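Local coordinates for conserved protein (Methanosarcina mazei, PDB 2NR4) that is a flavoprotein of unknown function that binds flavin mononucleotide, at residues I33-A45 and G106-A118. Residues are numbered along the deposited sequence; the frame is centred on the assembly and turned at random.
With FMN (flavin mononucleotide), chain C.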
loop_
_atom_site.group_PDB
_atom_site.type_symbol
_atom_site.label_atom_id
_atom_site.label_comp_id
_atom_site.label_asym_id
_atom_site.label_seq_id
_atom_site.Cartn_x
_atom_site.Cartn_y
_atom_site.Cartn_z
ATOM N N ILE A 33 8.252 -5.013 -5.057
ATOM C CA ILE A 33 7.796 -6.367 -5.359
ATOM C C ILE A 33 8.766 -7.383 -4.747
ATOM O O ILE A 33 9.779 -7.018 -4.187
ATOM C CB ILE A 33 7.634 -6.567 -6.875
ATOM C CG1 ILE A 33 8.874 -6.102 -7.668
ATOM C CG2 ILE A 33 6.337 -5.805 -7.362
ATOM C CD1 ILE A 33 10.052 -7.059 -7.662
ATOM N N ILE A 34 8.454 -8.660 -4.861
ATOM C CA ILE A 34 9.480 -9.639 -4.508
ATOM C C ILE A 34 10.017 -10.211 -5.818
ATOM O O ILE A 34 9.274 -10.722 -6.634
ATOM C CB ILE A 34 8.874 -10.719 -3.624
ATOM C CG1 ILE A 34 8.483 -10.064 -2.275
ATOM C CG2 ILE A 34 9.879 -11.913 -3.472
ATOM C CD1 ILE A 34 7.572 -10.897 -1.468
ATOM N N ALA A 35 11.316 -10.139 -6.002
ATOM C CA ALA A 35 11.914 -10.593 -7.254
ATOM C C ALA A 35 12.292 -12.054 -7.099
ATOM O O ALA A 35 12.970 -12.389 -6.129
ATOM C CB ALA A 35 13.143 -9.801 -7.515
ATOM N N SER A 36 11.887 -12.899 -8.055
ATOM C CA SER A 36 12.354 -14.320 -8.041
ATOM C C SER A 36 13.452 -14.469 -9.092
ATOM O O SER A 36 13.346 -13.928 -10.198
ATOM C CB SER A 36 11.217 -15.316 -8.318
ATOM O OG SER A 36 10.425 -14.945 -9.437
ATOM N N THR A 37 14.496 -15.226 -8.767
ATOM C CA THR A 37 15.608 -15.406 -9.708
ATOM C C THR A 37 16.099 -16.854 -9.500
ATOM O O THR A 37 15.696 -17.500 -8.535
ATOM C CB THR A 37 16.799 -14.479 -9.390
ATOM O OG1 THR A 37 17.180 -14.556 -7.992
ATOM C CG2 THR A 37 16.572 -12.992 -9.832
ATOM N N GLY A 38 16.990 -17.333 -10.366
ATOM C CA GLY A 38 17.679 -18.597 -10.091
ATOM C C GLY A 38 17.056 -19.782 -10.781
ATOM O O GLY A 38 16.265 -20.493 -10.194
ATOM N N PHE A 39 17.421 -19.955 -12.040
ATOM C CA PHE A 39 17.085 -21.115 -12.833
ATOM C C PHE A 39 17.344 -22.392 -12.041
ATOM O O PHE A 39 16.438 -23.228 -11.896
ATOM C CB PHE A 39 17.934 -21.109 -14.123
ATOM C CG PHE A 39 17.319 -20.355 -15.277
ATOM C CD1 PHE A 39 16.233 -20.885 -15.982
ATOM C CD2 PHE A 39 17.871 -19.142 -15.716
ATOM C CE1 PHE A 39 15.676 -20.191 -17.080
ATOM C CE2 PHE A 39 17.321 -18.436 -16.808
ATOM C CZ PHE A 39 16.226 -18.972 -17.492
ATOM N N GLU A 40 18.544 -22.501 -11.460
ATOM C CA GLU A 40 19.025 -23.751 -10.842
ATOM C C GLU A 40 18.753 -23.902 -9.344
ATOM O O GLU A 40 18.892 -24.978 -8.792
ATOM C CB GLU A 40 20.541 -23.871 -11.056
ATOM C CG GLU A 40 20.972 -24.029 -12.498
ATOM C CD GLU A 40 22.490 -24.070 -12.644
ATOM O OE1 GLU A 40 23.211 -24.493 -11.686
ATOM O OE2 GLU A 40 22.974 -23.681 -13.727
ATOM N N HIS A 41 18.407 -22.806 -8.677
ATOM C CA HIS A 41 18.037 -22.815 -7.284
ATOM C C HIS A 41 17.231 -21.522 -7.076
ATOM O O HIS A 41 17.810 -20.440 -7.116
ATOM C CB HIS A 41 19.227 -22.809 -6.335
ATOM C CG HIS A 41 18.819 -22.693 -4.893
ATOM N ND1 HIS A 41 18.414 -23.773 -4.138
ATOM C CD2 HIS A 41 18.683 -21.610 -4.090
ATOM C CE1 HIS A 41 18.083 -23.368 -2.925
ATOM N NE2 HIS A 41 18.228 -22.056 -2.872
ATOM N N PRO A 42 15.917 -21.645 -6.902
ATOM C CA PRO A 42 15.101 -20.410 -6.835
ATOM C C PRO A 42 15.364 -19.618 -5.575
ATOM O O PRO A 42 15.501 -20.180 -4.467
ATOM C CB PRO A 42 13.664 -20.932 -6.860
ATOM C CG PRO A 42 13.753 -22.363 -6.291
ATOM C CD PRO A 42 15.098 -22.863 -6.760
ATOM N N ASN A 43 15.375 -18.292 -5.755
ATOM C CA ASN A 43 15.643 -17.354 -4.695
ATOM C C ASN A 43 14.612 -16.238 -4.805
ATOM O O ASN A 43 14.155 -15.900 -5.914
ATOM C CB ASN A 43 16.996 -16.696 -4.950
ATOM C CG ASN A 43 17.392 -15.761 -3.833
ATOM O OD1 ASN A 43 17.416 -14.511 -3.980
ATOM N ND2 ASN A 43 17.691 -16.346 -2.698
ATOM N N ALA A 44 14.234 -15.687 -3.668
ATOM C CA ALA A 44 13.315 -14.546 -3.679
ATOM C C ALA A 44 13.904 -13.436 -2.819
ATOM O O ALA A 44 14.520 -13.705 -1.793
ATOM C CB ALA A 44 11.977 -14.978 -3.126
ATOM N N ALA A 45 13.683 -12.184 -3.199
ATOM C CA ALA A 45 14.140 -11.053 -2.354
ATOM C C ALA A 45 13.345 -9.795 -2.721
ATOM O O ALA A 45 13.063 -9.600 -3.886
ATOM C CB ALA A 45 15.615 -10.801 -2.615
ATOM N N GLY A 106 11.268 -17.640 -22.545
ATOM C CA GLY A 106 11.382 -18.167 -23.911
ATOM C C GLY A 106 11.408 -19.681 -23.892
ATOM O O GLY A 106 10.394 -20.319 -23.612
ATOM N N GLU A 107 12.562 -20.261 -24.203
ATOM C CA GLU A 107 12.790 -21.672 -23.896
ATOM C C GLU A 107 13.436 -21.741 -22.513
ATOM O O GLU A 107 14.216 -20.870 -22.133
ATOM C CB GLU A 107 13.632 -22.384 -24.976
ATOM C CG GLU A 107 15.140 -22.520 -24.696
ATOM C CD GLU A 107 15.932 -21.239 -24.961
ATOM O OE1 GLU A 107 15.350 -20.130 -24.872
ATOM O OE2 GLU A 107 17.148 -21.345 -25.249
ATOM N N PHE A 108 13.109 -22.789 -21.773
ATOM C CA PHE A 108 13.432 -22.911 -20.349
ATOM C C PHE A 108 12.290 -22.324 -19.525
ATOM O O PHE A 108 11.547 -21.442 -19.964
ATOM C CB PHE A 108 14.791 -22.289 -19.944
ATOM C CG PHE A 108 15.993 -22.762 -20.776
ATOM C CD1 PHE A 108 16.106 -24.088 -21.211
ATOM C CD2 PHE A 108 17.028 -21.867 -21.088
ATOM C CE1 PHE A 108 17.216 -24.500 -21.971
ATOM C CE2 PHE A 108 18.138 -22.272 -21.839
ATOM C CZ PHE A 108 18.231 -23.590 -22.279
ATOM N N LYS A 109 12.135 -22.876 -18.337
ATOM C CA LYS A 109 11.122 -22.458 -17.409
ATOM C C LYS A 109 11.796 -21.419 -16.530
ATOM O O LYS A 109 13.009 -21.239 -16.620
ATOM C CB LYS A 109 10.669 -23.665 -16.587
ATOM C CG LYS A 109 9.326 -24.259 -17.012
ATOM C CD LYS A 109 9.309 -24.697 -18.456
ATOM C CE LYS A 109 7.934 -25.223 -18.855
ATOM N NZ LYS A 109 7.849 -25.426 -20.339
ATOM N N PHE A 110 11.018 -20.719 -15.712
ATOM C CA PHE A 110 11.601 -19.781 -14.735
ATOM C C PHE A 110 10.717 -19.697 -13.467
ATOM O O PHE A 110 9.497 -19.697 -13.567
ATOM C CB PHE A 110 11.809 -18.406 -15.409
ATOM C CG PHE A 110 12.756 -17.509 -14.660
ATOM C CD1 PHE A 110 14.135 -17.711 -14.736
ATOM C CD2 PHE A 110 12.256 -16.515 -13.822
ATOM C CE1 PHE A 110 15.009 -16.928 -14.030
ATOM C CE2 PHE A 110 13.125 -15.726 -13.094
ATOM C CZ PHE A 110 14.485 -15.914 -13.197
ATOM N N PRO A 111 11.329 -19.637 -12.273
ATOM C CA PRO A 111 10.564 -19.670 -11.039
ATOM C C PRO A 111 9.834 -18.334 -10.742
ATOM O O PRO A 111 10.454 -17.258 -10.838
ATOM C CB PRO A 111 11.646 -19.860 -9.986
ATOM C CG PRO A 111 12.856 -19.236 -10.559
ATOM C CD PRO A 111 12.777 -19.565 -12.012
ATOM N N VAL A 112 8.560 -18.435 -10.389
ATOM C CA VAL A 112 7.794 -17.291 -9.810
ATOM C C VAL A 112 7.186 -17.791 -8.508
ATOM O O VAL A 112 7.156 -19.004 -8.280
ATOM C CB VAL A 112 6.737 -16.753 -10.787
ATOM C CG1 VAL A 112 7.398 -16.186 -12.059
ATOM C CG2 VAL A 112 5.665 -17.809 -11.138
ATOM N N LEU A 113 6.734 -16.887 -7.637
ATOM C CA LEU A 113 6.084 -17.313 -6.400
ATOM C C LEU A 113 4.681 -17.853 -6.644
ATOM O O LEU A 113 3.898 -17.254 -7.374
ATOM C CB LEU A 113 6.024 -16.180 -5.380
ATOM C CG LEU A 113 7.399 -15.658 -4.947
ATOM C CD1 LEU A 113 7.212 -14.462 -3.986
ATOM C CD2 LEU A 113 8.188 -16.749 -4.254
ATOM N N LYS A 114 4.367 -18.977 -6.004
ATOM C CA LYS A 114 3.021 -19.550 -6.102
ATOM C C LYS A 114 1.976 -18.612 -5.507
ATOM O O LYS A 114 0.832 -18.597 -5.970
ATOM C CB LYS A 114 2.961 -20.873 -5.374
ATOM C CG LYS A 114 3.683 -21.974 -6.132
ATOM C CD LYS A 114 3.787 -23.226 -5.254
ATOM C CE LYS A 114 2.489 -23.954 -5.211
ATOM N NZ LYS A 114 2.853 -25.419 -5.224
ATOM N N GLU A 115 2.398 -17.848 -4.502
ATOM C CA GLU A 115 1.529 -16.903 -3.810
ATOM C C GLU A 115 1.565 -15.492 -4.430
ATOM O O GLU A 115 0.967 -14.568 -3.888
ATOM C CB GLU A 115 1.874 -16.853 -2.326
ATOM C CG GLU A 115 1.523 -18.143 -1.540
ATOM C CD GLU A 115 0.072 -18.618 -1.713
ATOM O OE1 GLU A 115 -0.868 -17.780 -1.755
ATOM O OE2 GLU A 115 -0.138 -19.851 -1.794
ATOM N N ALA A 116 2.233 -15.329 -5.567
ATOM C CA ALA A 116 2.175 -14.047 -6.285
ATOM C C ALA A 116 0.761 -13.688 -6.752
ATOM O O ALA A 116 0.000 -14.532 -7.247
ATOM C CB ALA A 116 3.118 -14.050 -7.471
ATOM N N ILE A 117 0.404 -12.419 -6.598
ATOM C CA ILE A 117 -0.833 -11.922 -7.173
ATOM C C ILE A 117 -0.715 -11.865 -8.698
ATOM O O ILE A 117 -1.598 -12.314 -9.423
ATOM C CB ILE A 117 -1.154 -10.506 -6.602
ATOM C CG1 ILE A 117 -1.185 -10.513 -5.045
ATOM C CG2 ILE A 117 -2.420 -9.962 -7.226
ATOM C CD1 ILE A 117 -2.279 -11.310 -4.453
ATOM N N ALA A 118 0.375 -11.269 -9.169
ATOM C CA ALA A 118 0.708 -11.154 -10.573
ATOM C C ALA A 118 2.230 -11.254 -10.727
ATOM O O ALA A 118 3.000 -10.742 -9.863
ATOM C CB ALA A 118 0.199 -9.800 -11.117
HETATM N N1 FMN C . 17.861 -4.574 -2.696
HETATM C C2 FMN C . 18.309 -4.210 -3.949
HETATM O O2 FMN C . 19.417 -4.600 -4.311
HETATM N N3 FMN C . 17.543 -3.399 -4.758
HETATM C C4 FMN C . 16.300 -2.960 -4.328
HETATM O O4 FMN C . 15.520 -2.425 -5.106
HETATM C C4A FMN C . 15.837 -3.333 -3.069
HETATM N N5 FMN C . 14.602 -2.899 -2.612
HETATM C C5A FMN C . 14.130 -3.285 -1.366
HETATM C C6 FMN C . 12.871 -2.851 -0.929
HETATM C C7 FMN C . 12.388 -3.233 0.314
HETATM C C7M FMN C . 11.064 -2.688 0.771
HETATM C C8 FMN C . 13.192 -4.047 1.141
HETATM C C8M FMN C . 12.670 -4.618 2.405
HETATM C C9 FMN C . 14.455 -4.481 0.716
HETATM C C9A FMN C . 14.920 -4.103 -0.558
HETATM N N10 FMN C . 16.171 -4.525 -1.011
HETATM C C10 FMN C . 16.629 -4.142 -2.255
HETATM C "C1'" FMN C . 17.095 -5.266 -0.093
HETATM C "C2'" FMN C . 16.991 -6.754 -0.405
HETATM O "O2'" FMN C . 15.644 -7.145 -0.388
HETATM C "C3'" FMN C . 17.707 -7.517 0.685
HETATM O "O3'" FMN C . 19.074 -7.146 0.666
HETATM C "C4'" FMN C . 17.517 -9.024 0.525
HETATM O "O4'" FMN C . 17.976 -9.584 1.730
HETATM C "C5'" FMN C . 18.304 -9.587 -0.667
HETATM O "O5'" FMN C . 18.397 -10.993 -0.575
HETATM P P FMN C . 19.037 -11.961 -1.712
HETATM O O1P FMN C . 20.511 -12.135 -1.309
HETATM O O2P FMN C . 18.982 -11.233 -3.075
HETATM O O3P FMN C . 18.313 -13.307 -1.625
#
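Phe39 and Phe110 meet in a T-shaped stack, the edge of the Phe110 ring directed at the face of Phe39, with centroids 5.0 Å apart and planes at 80°. Phe110 CD1 lies over the centre of the Phe39 ring and comes within 3.7 Å of Phe39 CZ. With its CG anti to the backbone N (chi1 -163°), Phe110 carries its ring back over the end of strand 33-37, where its CE2 edge passes 3.4 Å from Ser36 O and its CZ packs on Thr37 CA. Phe39 CE1 also touches Phe108 CB and lies close to the carbonyl oxygen of Lys109, while the Phe39 backbone N is hydrogen-bonded to Glu73. Replacing Phe39 by a leucine would probably cost the Phe110 edge its aromatic partner and leave the space over Phe110 CD1 and beside Phe108 CB poorly filled.

Pro111 faces the turn between strands 33-37 and 43-51: its CB sits 3.9 Å from Pro42 CB, and its CG lies against the carbonyl oxygens of Thr37 and Gly38. Ser36 supplies the hydrogen bond between the segments, from OG to Pro111 O at 2.7 Å, the hydroxyl tilted 26° out of the carbonyl plane. Asn79 of strand 75-79 also hydrogen-bonds to this hydroxyl. Further along, Leu113 CD1 reaches Ile34 CG2 at 3.7 Å, the two side chains crossing at about a right angle, and its CD2 approaches Ala44 CB.

Strand 110-113, paired with 100-103, thus packs across the first hairpin of the FMN-binding barrel, running nearly antiparallel to strand 33-37. The hairpin's other side carries Asn43 and Ala45 to the FMN phosphate. Apolar and aromatic packing therefore dominates this interface, with a buried serine hydroxyl satisfying the Pro111 carbonyl behind the cofactor site.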